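Local atomic coordinates of WipB (PDB entry 5NNY), a protein that is a Ser/Thr phosphatase that Legionella pneumophila translocates into host cells to target the lysosomal nutrient-sensing machinery, represented here by its phosphatase domain. Residues I6-L11 against N20-Q25; L90-G95 against K205-A210; I124-H129 against K188-I193. One frame throughout, in Å; residues are numbered along the deposited sequence. Where two conformers were deposited one is given.

From the N terminus, interaction 1 closes first: strand 6-8 turns through a short loop into helix 15-24, which packs back on it. Interaction 2 opens only after this is complete and closes the widest loop, joining 90-95 to 205-210. Interaction 3 lies wholly within that span, pairing 124-129 with 188-193. All three share one six-stranded mixed sheet. Interactions 1 and 2 meet where strand 6-8 is bonded to strand 90-93, Ile6 O lying 2.7 Å from Arg92 N. Interactions 2 and 3 meet between strands 90-93 and 121-125, with Leu93 O 2.9 Å from Leu125 N, and His209 packs on Leu126 and Ser127. Interactions 1 and 3 do not touch; their centres are about 16 Å apart.

Interaction 1 of 3, residues I6-L11 against N20-Q25; sequences ISMGDL and NILVRQ
Met8 lays its thioether along the flank of Ile21, the two side chains overlapping head to tail. Its methyl CE rests 3.5 Å from Ile21 CG2, while SD lies 4.0 Å from Ile21 CD1, so both branches of the isoleucine are used. The reach comes from a fully drawn-out chain: beyond CG the methionine is extended, with chi3 at -179°, and CE is carried past Ile21 as far as Leu22, whose CD2 it meets at 4.0 Å. Phe18, one turn earlier in helix 15-24, also touches Met8. The backbones themselves stay well apart, strand 6-8 and helix 20-24 running nearly antiparallel at 163° with axes 10.6 Å from each other, and side chains fill the interval. This is the first beta-alpha unit of the domain. The strand is the outermost on its side of the sheet, hydrogen-bonded to strand 90-93, and the helix covers one of its faces. In the connection, Gly9 and Asp10 begin a sequence resembling the Gly-Asp-x-His signature of calcineurin-like phosphoesterases, and the Asp10 side chain lies against His209. Leu11, just beyond, turns back to the helix and brings CD2 within 4.1 Å of Ile21 CD1; Leu17 and Phe18 touch it too. At the other end Ile6 and Gln25 overlap side by side. Ile6 CD1 lies 3.7 Å from Gln25 CG, and the glutamine chain, bent at chi2 (-58°), folds its aliphatic part over that methyl. Ile6 CG2, anti to the backbone N, approaches both Gln25 CG, 4.0 Å away, and the more distant Ile21 CG2. Gln25 is the first residue to leave the helix, and its carbonyl O accepts a hydrogen bond from Lys89 NZ.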
loop_
_atom_site.group_PDB
_atom_site.type_symbol
_atom_site.label_atom_id
_atom_site.label_comp_id
_atom_site.label_asym_id
_atom_site.label_seq_id
_atom_site.Cartn_x
_atom_site.Cartn_y
_atom_site.Cartn_z
ATOM N N ILE A 6 -3.657 0.329 15.431
ATOM C CA ILE A 6 -3.068 -0.844 14.800
ATOM C C ILE A 6 -2.065 -0.332 13.788
ATOM O O ILE A 6 -2.416 0.471 12.918
ATOM C CB ILE A 6 -4.121 -1.721 14.099
ATOM C CG1 ILE A 6 -5.357 -1.900 14.956
ATOM C CG2 ILE A 6 -3.540 -3.093 13.749
ATOM C CD1 ILE A 6 -5.057 -2.466 16.298
ATOM N N SER A 7 -0.821 -0.761 13.916
ATOM C CA SER A 7 0.178 -0.526 12.890
ATOM C C SER A 7 0.644 -1.881 12.397
ATOM O O SER A 7 1.179 -2.673 13.181
ATOM C CB SER A 7 1.346 0.294 13.429
ATOM O OG SER A 7 0.903 1.606 13.737
ATOM N N MET A 8 0.433 -2.147 11.105
ATOM C CA MET A 8 0.812 -3.403 10.488
ATOM C C MET A 8 2.160 -3.263 9.806
ATOM O O MET A 8 2.417 -2.262 9.133
ATOM C CB MET A 8 -0.225 -3.827 9.449
ATOM C CG MET A 8 -1.609 -3.964 10.000
ATOM S SD MET A 8 -2.576 -4.970 8.883
ATOM C CE MET A 8 -4.154 -4.957 9.749
ATOM N N GLY A 9 2.999 -4.282 9.953
ATOM C CA GLY A 9 4.244 -4.325 9.234
ATOM C C GLY A 9 4.027 -4.554 7.748
ATOM O O GLY A 9 2.917 -4.483 7.222
ATOM N N ASP A 10 5.133 -4.815 7.057
ATOM C CA ASP A 10 5.062 -5.077 5.620
ATOM C C ASP A 10 4.376 -6.416 5.390
ATOM O O ASP A 10 4.902 -7.464 5.775
ATOM C CB ASP A 10 6.453 -5.052 5.002
ATOM C CG ASP A 10 6.991 -3.641 4.846
ATOM O OD1 ASP A 10 6.264 -2.767 4.320
ATOM O OD2 ASP A 10 8.144 -3.399 5.275
ATOM N N LEU A 11 3.205 -6.383 4.747
ATOM C CA LEU A 11 2.410 -7.590 4.544
ATOM C C LEU A 11 2.923 -8.472 3.420
ATOM O O LEU A 11 2.588 -9.668 3.392
ATOM C CB LEU A 11 0.953 -7.215 4.258
ATOM C CG LEU A 11 0.241 -6.548 5.436
ATOM C CD1 LEU A 11 -1.020 -5.858 4.955
ATOM C CD2 LEU A 11 -0.081 -7.600 6.505
ATOM N N ASN A 20 -5.622 -12.311 9.400
ATOM C CA ASN A 20 -5.315 -12.721 10.767
ATOM C C ASN A 20 -5.210 -11.515 11.694
ATOM O O ASN A 20 -5.788 -11.506 12.792
ATOM C CB ASN A 20 -4.019 -13.530 10.784
ATOM C CG ASN A 20 -3.922 -14.445 11.984
ATOM O OD1 ASN A 20 -4.932 -14.955 12.485
ATOM N ND2 ASN A 20 -2.699 -14.679 12.444
ATOM N N ILE A 21 -4.485 -10.483 11.260
ATOM C CA ILE A 21 -4.313 -9.307 12.104
ATOM C C ILE A 21 -5.653 -8.622 12.337
ATOM O O ILE A 21 -5.985 -8.246 13.474
ATOM C CB ILE A 21 -3.277 -8.351 11.487
ATOM C CG1 ILE A 21 -1.916 -9.036 11.372
ATOM C CG2 ILE A 21 -3.135 -7.092 12.333
ATOM C CD1 ILE A 21 -0.939 -8.276 10.468
ATOM N N LEU A 22 -6.460 -8.487 11.278
ATOM C CA LEU A 22 -7.769 -7.854 11.398
ATOM C C LEU A 22 -8.661 -8.598 12.389
ATOM O O LEU A 22 -9.431 -7.972 13.119
ATOM C CB LEU A 22 -8.440 -7.774 10.024
ATOM C CG LEU A 22 -7.834 -6.794 9.028
ATOM C CD1 LEU A 22 -8.363 -7.071 7.630
ATOM C CD2 LEU A 22 -8.153 -5.356 9.450
ATOM N N VAL A 23 -8.569 -9.932 12.432
ATOM C CA VAL A 23 -9.358 -10.708 13.389
ATOM C C VAL A 23 -8.805 -10.549 14.804
ATOM O O VAL A 23 -9.553 -10.276 15.757
ATOM C CB VAL A 23 -9.409 -12.191 12.972
ATOM C CG1 VAL A 23 -10.104 -13.015 14.050
ATOM C CG2 VAL A 23 -10.118 -12.355 11.636
ATOM N N ARG A 24 -7.490 -10.734 14.964
ATOM C CA ARG A 24 -6.872 -10.722 16.286
ATOM C C ARG A 24 -6.931 -9.345 16.933
ATOM O O ARG A 24 -6.867 -9.237 18.159
ATOM C CB ARG A 24 -5.416 -11.193 16.186
ATOM C CG ARG A 24 -5.277 -12.673 15.872
ATOM C CD ARG A 24 -3.816 -13.105 15.721
ATOM N NE ARG A 24 -2.991 -12.792 16.888
ATOM C CZ ARG A 24 -2.910 -13.559 17.972
ATOM N NH1 ARG A 24 -3.617 -14.683 18.050
ATOM N NH2 ARG A 24 -2.130 -13.201 18.981
ATOM N N GLN A 25 -7.035 -8.287 16.135
ATOM C CA GLN A 25 -7.093 -6.932 16.659
ATOM C C GLN A 25 -8.518 -6.416 16.782
ATOM O O GLN A 25 -8.708 -5.223 17.033
ATOM C CB GLN A 25 -6.261 -5.987 15.779
ATOM C CG GLN A 25 -4.753 -6.154 15.949
ATOM C CD GLN A 25 -4.316 -5.933 17.381
ATOM O OE1 GLN A 25 -4.704 -4.954 18.013
ATOM N NE2 GLN A 25 -3.509 -6.848 17.904
#

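Interaction 2 of 3, residues L90-G95 against K205-A210; sequences LIRLIG and KVFSHA
Ile94 presses its CG1 against the backbone carbonyl of Ser208, with CG1 3.3 Å from Ser208 O, and sets CD1 at the edge of the Phe207 ring, 4.3 Å from CD2. Over one face of that ring lies Arg92. Its CD sits 3.8 Å from the ring centroid in a CH-pi contact, and the guanidinium continues the overlap as a flat stack, centres 4.4 Å apart and planes only 6° from parallel. Leu90 CD2 covers the opposite guanidinium face, so the group is sandwiched, while salt bridges to Glu123 and Asp5 fix its rotation. Beyond Ile94, the imidazole of His209 donates its ND1-H to Ile94 O, with ND1 2.9 Å from that oxygen; the oxygen lies in the ring plane, but the donor is tilted 29° from the carbonyl plane. Asp96 also touches this histidine. Strands 90-93 and 203-208 are not neighbours in the sheet: 121-125 and 190-198 lie between them, yet their side chains meet. This is consistent with the folded-over, sandwich-like core of calcineurin-like phosphoesterases, whose metal site is formed by loops at strand ends; His209, just after strand 203-208, occupies a comparable position, which alone does not make it a ligand.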
loop_
_atom_site.group_PDB
_atom_site.type_symbol
_atom_site.label_atom_id
_atom_site.label_comp_id
_atom_site.label_asym_id
_atom_site.label_seq_id
_atom_site.Cartn_x
_atom_site.Cartn_y
_atom_site.Cartn_z
ATOM N N LEU A 90 -8.022 2.856 14.551
ATOM C CA LEU A 90 -7.290 3.196 13.333
ATOM C C LEU A 90 -6.300 2.096 12.964
ATOM O O LEU A 90 -5.549 1.609 13.816
ATOM C CB LEU A 90 -6.553 4.526 13.482
ATOM C CG LEU A 90 -5.669 4.890 12.273
ATOM C CD1 LEU A 90 -6.511 5.134 11.037
ATOM C CD2 LEU A 90 -4.815 6.096 12.557
ATOM N N ILE A 91 -6.298 1.724 11.683
ATOM C CA ILE A 91 -5.407 0.710 11.123
ATOM C C ILE A 91 -4.428 1.423 10.204
ATOM O O ILE A 91 -4.847 2.055 9.229
ATOM C CB ILE A 91 -6.187 -0.349 10.327
ATOM C CG1 ILE A 91 -7.400 -0.837 11.123
ATOM C CG2 ILE A 91 -5.283 -1.493 9.948
ATOM C CD1 ILE A 91 -8.569 -1.256 10.240
ATOM N N ARG A 92 -3.135 1.328 10.498
ATOM C CA ARG A 92 -2.096 1.875 9.630
ATOM C C ARG A 92 -1.352 0.727 8.969
ATOM O O ARG A 92 -0.785 -0.127 9.660
ATOM C CB ARG A 92 -1.102 2.749 10.399
ATOM C CG ARG A 92 -1.630 4.069 10.882
ATOM C CD ARG A 92 -0.488 4.949 11.435
ATOM N NE ARG A 92 -0.986 6.269 11.836
ATOM C CZ ARG A 92 -1.519 6.524 13.019
ATOM N NH1 ARG A 92 -1.610 5.546 13.901
ATOM N NH2 ARG A 92 -1.969 7.741 13.314
ATOM N N LEU A 93 -1.340 0.717 7.638
ATOM C CA LEU A 93 -0.540 -0.232 6.876
ATOM C C LEU A 93 0.782 0.427 6.478
ATOM O O LEU A 93 0.801 1.363 5.674
ATOM C CB LEU A 93 -1.309 -0.704 5.641
ATOM C CG LEU A 93 -2.421 -1.758 5.810
ATOM C CD1 LEU A 93 -3.541 -1.330 6.759
ATOM C CD2 LEU A 93 -3.016 -2.162 4.435
ATOM N N ILE A 94 1.889 -0.073 7.030
ATOM C CA ILE A 94 3.197 0.495 6.712
ATOM C C ILE A 94 3.594 0.190 5.265
ATOM O O ILE A 94 4.517 0.814 4.723
ATOM C CB ILE A 94 4.229 -0.000 7.753
ATOM C CG1 ILE A 94 5.205 1.106 8.126
ATOM C CG2 ILE A 94 4.961 -1.240 7.275
ATOM C CD1 ILE A 94 4.699 2.009 9.231
ATOM N N GLY A 95 2.902 -0.742 4.612
ATOM C CA GLY A 95 2.970 -0.844 3.175
ATOM C C GLY A 95 3.130 -2.280 2.711
ATOM O O GLY A 95 2.877 -3.240 3.445
ATOM N N LYS A 205 4.654 10.926 16.841
ATOM C CA LYS A 205 5.179 9.721 16.218
ATOM C C LYS A 205 4.889 9.841 14.727
ATOM O O LYS A 205 3.727 9.992 14.344
ATOM C CB LYS A 205 4.523 8.456 16.768
ATOM C CG LYS A 205 4.630 8.262 18.265
ATOM C CD LYS A 205 4.030 6.916 18.673
ATOM C CE LYS A 205 3.481 6.974 20.096
ATOM N NZ LYS A 205 3.179 5.613 20.635
ATOM N N VAL A 206 5.928 9.781 13.898
ATOM C CA VAL A 206 5.791 9.893 12.443
ATOM C C VAL A 206 5.919 8.498 11.843
ATOM O O VAL A 206 6.861 7.765 12.167
ATOM C CB VAL A 206 6.829 10.863 11.845
ATOM C CG1 VAL A 206 6.887 10.741 10.318
ATOM C CG2 VAL A 206 6.472 12.299 12.239
ATOM N N PHE A 207 4.964 8.131 10.985
ATOM C CA PHE A 207 4.928 6.830 10.322
ATOM C C PHE A 207 5.261 6.994 8.850
ATOM O O PHE A 207 4.799 7.929 8.194
ATOM C CB PHE A 207 3.556 6.150 10.449
ATOM C CG PHE A 207 3.156 5.824 11.876
ATOM C CD1 PHE A 207 2.487 6.752 12.650
ATOM C CD2 PHE A 207 3.438 4.583 12.420
ATOM C CE1 PHE A 207 2.111 6.453 13.957
ATOM C CE2 PHE A 207 3.067 4.272 13.722
ATOM C CZ PHE A 207 2.405 5.208 14.492
ATOM N N SER A 208 6.064 6.072 8.341
ATOM C CA SER A 208 6.417 6.068 6.932
ATOM C C SER A 208 6.745 4.632 6.582
ATOM O O SER A 208 6.974 3.807 7.464
ATOM C CB SER A 208 7.599 6.997 6.631
ATOM O OG SER A 208 8.760 6.594 7.349
ATOM N N HIS A 209 6.723 4.329 5.281
ATOM C CA HIS A 209 7.074 2.976 4.867
ATOM C C HIS A 209 8.543 2.659 5.161
ATOM O O HIS A 209 8.873 1.544 5.594
ATOM C CB HIS A 209 6.772 2.788 3.375
ATOM C CG HIS A 209 7.374 1.541 2.813
ATOM N ND1 HIS A 209 6.929 0.281 3.157
ATOM C CD2 HIS A 209 8.405 1.356 1.962
ATOM C CE1 HIS A 209 7.647 -0.627 2.520
ATOM N NE2 HIS A 209 8.547 -0.001 1.788
ATOM N N ALA A 210 9.436 3.624 4.948
ATOM C CA ALA A 210 10.876 3.428 5.059
ATOM C C ALA A 210 11.471 4.507 5.952
ATOM O O ALA A 210 10.799 5.468 6.326
ATOM C CB ALA A 210 11.554 3.464 3.676
#

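Interaction 3 of 3, residues I124-H129 against K188-I193; sequences ILLSNH and KHLKII
Ile124 is gripped through both backbone polar atoms: its N donates to His189 O at 2.9 Å, and its O accepts from Lys191 N at 2.9 Å. A third backbone bond follows, Leu126 N to Lys191 O at 2.8 Å, with an N-H...O angle of 152°. Weaker CA-H...O contacts accompany these bonds, Leu190 CA approaching Ile124 O and Leu125 CA approaching Lys191 O, each at 3.3 Å. Past the last bond a water takes over, donating to both Leu126 O and Ile192 O, so these buried carbonyls are satisfied as the strands part. The register is parallel, Ile124 beside Leu190 and Leu125 beside Lys191, and the intervening chain is largely helical: a beta-alpha-beta crossover between adjacent strands in the middle of the sheet. Apolar contact gathers on the Leu190 face. Ile124 CG2 meets Leu190 CD1 at 3.8 Å, and Leu126 CD1 reaches Leu190 CG at 4.2 Å because Leu126 CG stands anti to the backbone N (chi1 -170°). Phe247 of helix 233-253 also touches Leu190, and Val285 of helix 280-286 touches Leu126. On the other face, Lys191 NZ forms a salt bridge with Glu123.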
loop_
_atom_site.group_PDB
_atom_site.type_symbol
_atom_site.label_atom_id
_atom_site.label_comp_id
_atom_site.label_asym_id
_atom_site.label_seq_id
_atom_site.Cartn_x
_atom_site.Cartn_y
_atom_site.Cartn_z
ATOM N N ILE A 124 -2.890 3.825 4.388
ATOM C CA ILE A 124 -1.895 3.057 3.650
ATOM C C ILE A 124 -0.727 3.979 3.340
ATOM O O ILE A 124 -0.901 5.006 2.681
ATOM C CB ILE A 124 -2.478 2.477 2.351
ATOM C CG1 ILE A 124 -3.689 1.615 2.685
ATOM C CG2 ILE A 124 -1.441 1.635 1.622
ATOM C CD1 ILE A 124 -4.500 1.177 1.459
ATOM N N LEU A 125 0.454 3.615 3.820
ATOM C CA LEU A 125 1.638 4.438 3.629
ATOM C C LEU A 125 2.262 4.093 2.290
ATOM O O LEU A 125 2.443 2.913 1.973
ATOM C CB LEU A 125 2.636 4.231 4.766
ATOM C CG LEU A 125 2.189 4.959 6.034
ATOM C CD1 LEU A 125 2.920 4.444 7.246
ATOM C CD2 LEU A 125 2.388 6.461 5.874
ATOM N N LEU A 126 2.561 5.121 1.504
ATOM C CA LEU A 126 3.094 4.908 0.156
ATOM C C LEU A 126 4.395 4.112 0.196
ATOM O O LEU A 126 5.292 4.388 1.007
ATOM C CB LEU A 126 3.325 6.261 -0.533
ATOM C CG LEU A 126 3.659 6.237 -2.028
ATOM C CD1 LEU A 126 2.501 5.627 -2.811
ATOM C CD2 LEU A 126 3.998 7.632 -2.563
ATOM N N SER A 127 4.494 3.107 -0.686
ATOM C CA SER A 127 5.671 2.262 -0.779
ATOM C C SER A 127 6.039 2.092 -2.243
ATOM O O SER A 127 5.256 2.409 -3.147
ATOM C CB SER A 127 5.455 0.877 -0.129
ATOM O OG SER A 127 4.470 0.087 -0.803
ATOM N N ASN A 128 7.253 1.573 -2.463
ATOM C CA ASN A 128 7.692 1.281 -3.821
ATOM C C ASN A 128 6.811 0.212 -4.461
ATOM O O ASN A 128 6.499 0.298 -5.656
ATOM C CB ASN A 128 9.168 0.859 -3.832
ATOM C CG ASN A 128 9.550 -0.045 -2.655
ATOM O OD1 ASN A 128 9.520 0.374 -1.493
ATOM N ND2 ASN A 128 9.961 -1.275 -2.961
ATOM N N HIS A 129 6.369 -0.780 -3.676
ATOM C CA HIS A 129 5.493 -1.817 -4.224
ATOM C C HIS A 129 4.131 -1.231 -4.594
ATOM O O HIS A 129 3.629 -1.431 -5.706
ATOM C CB HIS A 129 5.330 -2.968 -3.220
ATOM C CG HIS A 129 6.541 -3.833 -3.068
ATOM N ND1 HIS A 129 6.801 -4.913 -3.885
ATOM C CD2 HIS A 129 7.553 -3.796 -2.166
ATOM C CE1 HIS A 129 7.927 -5.492 -3.507
ATOM N NE2 HIS A 129 8.401 -4.834 -2.466
ATOM N N LYS A 188 -7.676 7.002 -2.154
ATOM C CA LYS A 188 -8.029 8.039 -1.200
ATOM C C LYS A 188 -7.633 7.683 0.229
ATOM O O LYS A 188 -7.788 8.522 1.120
ATOM C CB LYS A 188 -9.522 8.347 -1.313
ATOM C CG LYS A 188 -9.869 9.059 -2.631
ATOM C CD LYS A 188 -11.341 8.916 -3.039
ATOM C CE LYS A 188 -11.532 9.121 -4.565
ATOM N NZ LYS A 188 -11.379 10.542 -5.021
ATOM N N HIS A 189 -7.102 6.483 0.464
ATOM C CA HIS A 189 -6.596 6.101 1.777
ATOM C C HIS A 189 -5.076 6.109 1.824
ATOM O O HIS A 189 -4.485 5.752 2.853
ATOM C CB HIS A 189 -7.131 4.719 2.183
ATOM C CG HIS A 189 -8.580 4.731 2.553
ATOM N ND1 HIS A 189 -9.585 4.631 1.614
ATOM C CD2 HIS A 189 -9.194 4.892 3.749
ATOM C CE1 HIS A 189 -10.757 4.694 2.219
ATOM N NE2 HIS A 189 -10.549 4.854 3.514
ATOM N N LEU A 190 -4.446 6.528 0.736
ATOM C CA LEU A 190 -3.002 6.616 0.628
ATOM C C LEU A 190 -2.482 7.883 1.306
ATOM O O LEU A 190 -3.079 8.960 1.200
ATOM C CB LEU A 190 -2.614 6.619 -0.851
ATOM C CG LEU A 190 -1.451 5.860 -1.476
ATOM C CD1 LEU A 190 -1.215 4.493 -0.843
ATOM C CD2 LEU A 190 -1.698 5.716 -2.993
ATOM N N LYS A 191 -1.364 7.743 2.002
ATOM C CA LYS A 191 -0.644 8.866 2.597
ATOM C C LYS A 191 0.835 8.633 2.342
ATOM O O LYS A 191 1.298 7.500 2.379
ATOM C CB LYS A 191 -0.889 8.980 4.109
ATOM C CG LYS A 191 -2.351 9.042 4.505
ATOM C CD LYS A 191 -2.715 10.407 5.015
ATOM C CE LYS A 191 -4.061 10.405 5.727
ATOM N NZ LYS A 191 -3.914 10.019 7.164
ATOM N N ILE A 192 1.572 9.713 2.065
ATOM C CA ILE A 192 3.026 9.584 1.947
ATOM C C ILE A 192 3.632 9.301 3.311
ATOM O O ILE A 192 4.441 8.382 3.480
ATOM C CB ILE A 192 3.659 10.850 1.341
ATOM C CG1 ILE A 192 3.008 11.251 0.028
ATOM C CG2 ILE A 192 5.154 10.638 1.125
ATOM C CD1 ILE A 192 3.637 12.501 -0.558
ATOM N N ILE A 193 3.275 10.120 4.295
ATOM C CA ILE A 193 3.706 9.943 5.669
ATOM C C ILE A 193 2.477 10.210 6.533
ATOM O O ILE A 193 1.493 10.807 6.087
ATOM C CB ILE A 193 4.875 10.878 6.071
ATOM C CG1 ILE A 193 4.522 12.336 5.770
ATOM C CG2 ILE A 193 6.168 10.484 5.370
ATOM C CD1 ILE A 193 5.563 13.326 6.226
HETATM O O HOH W 1 5.790 6.112 3.068
#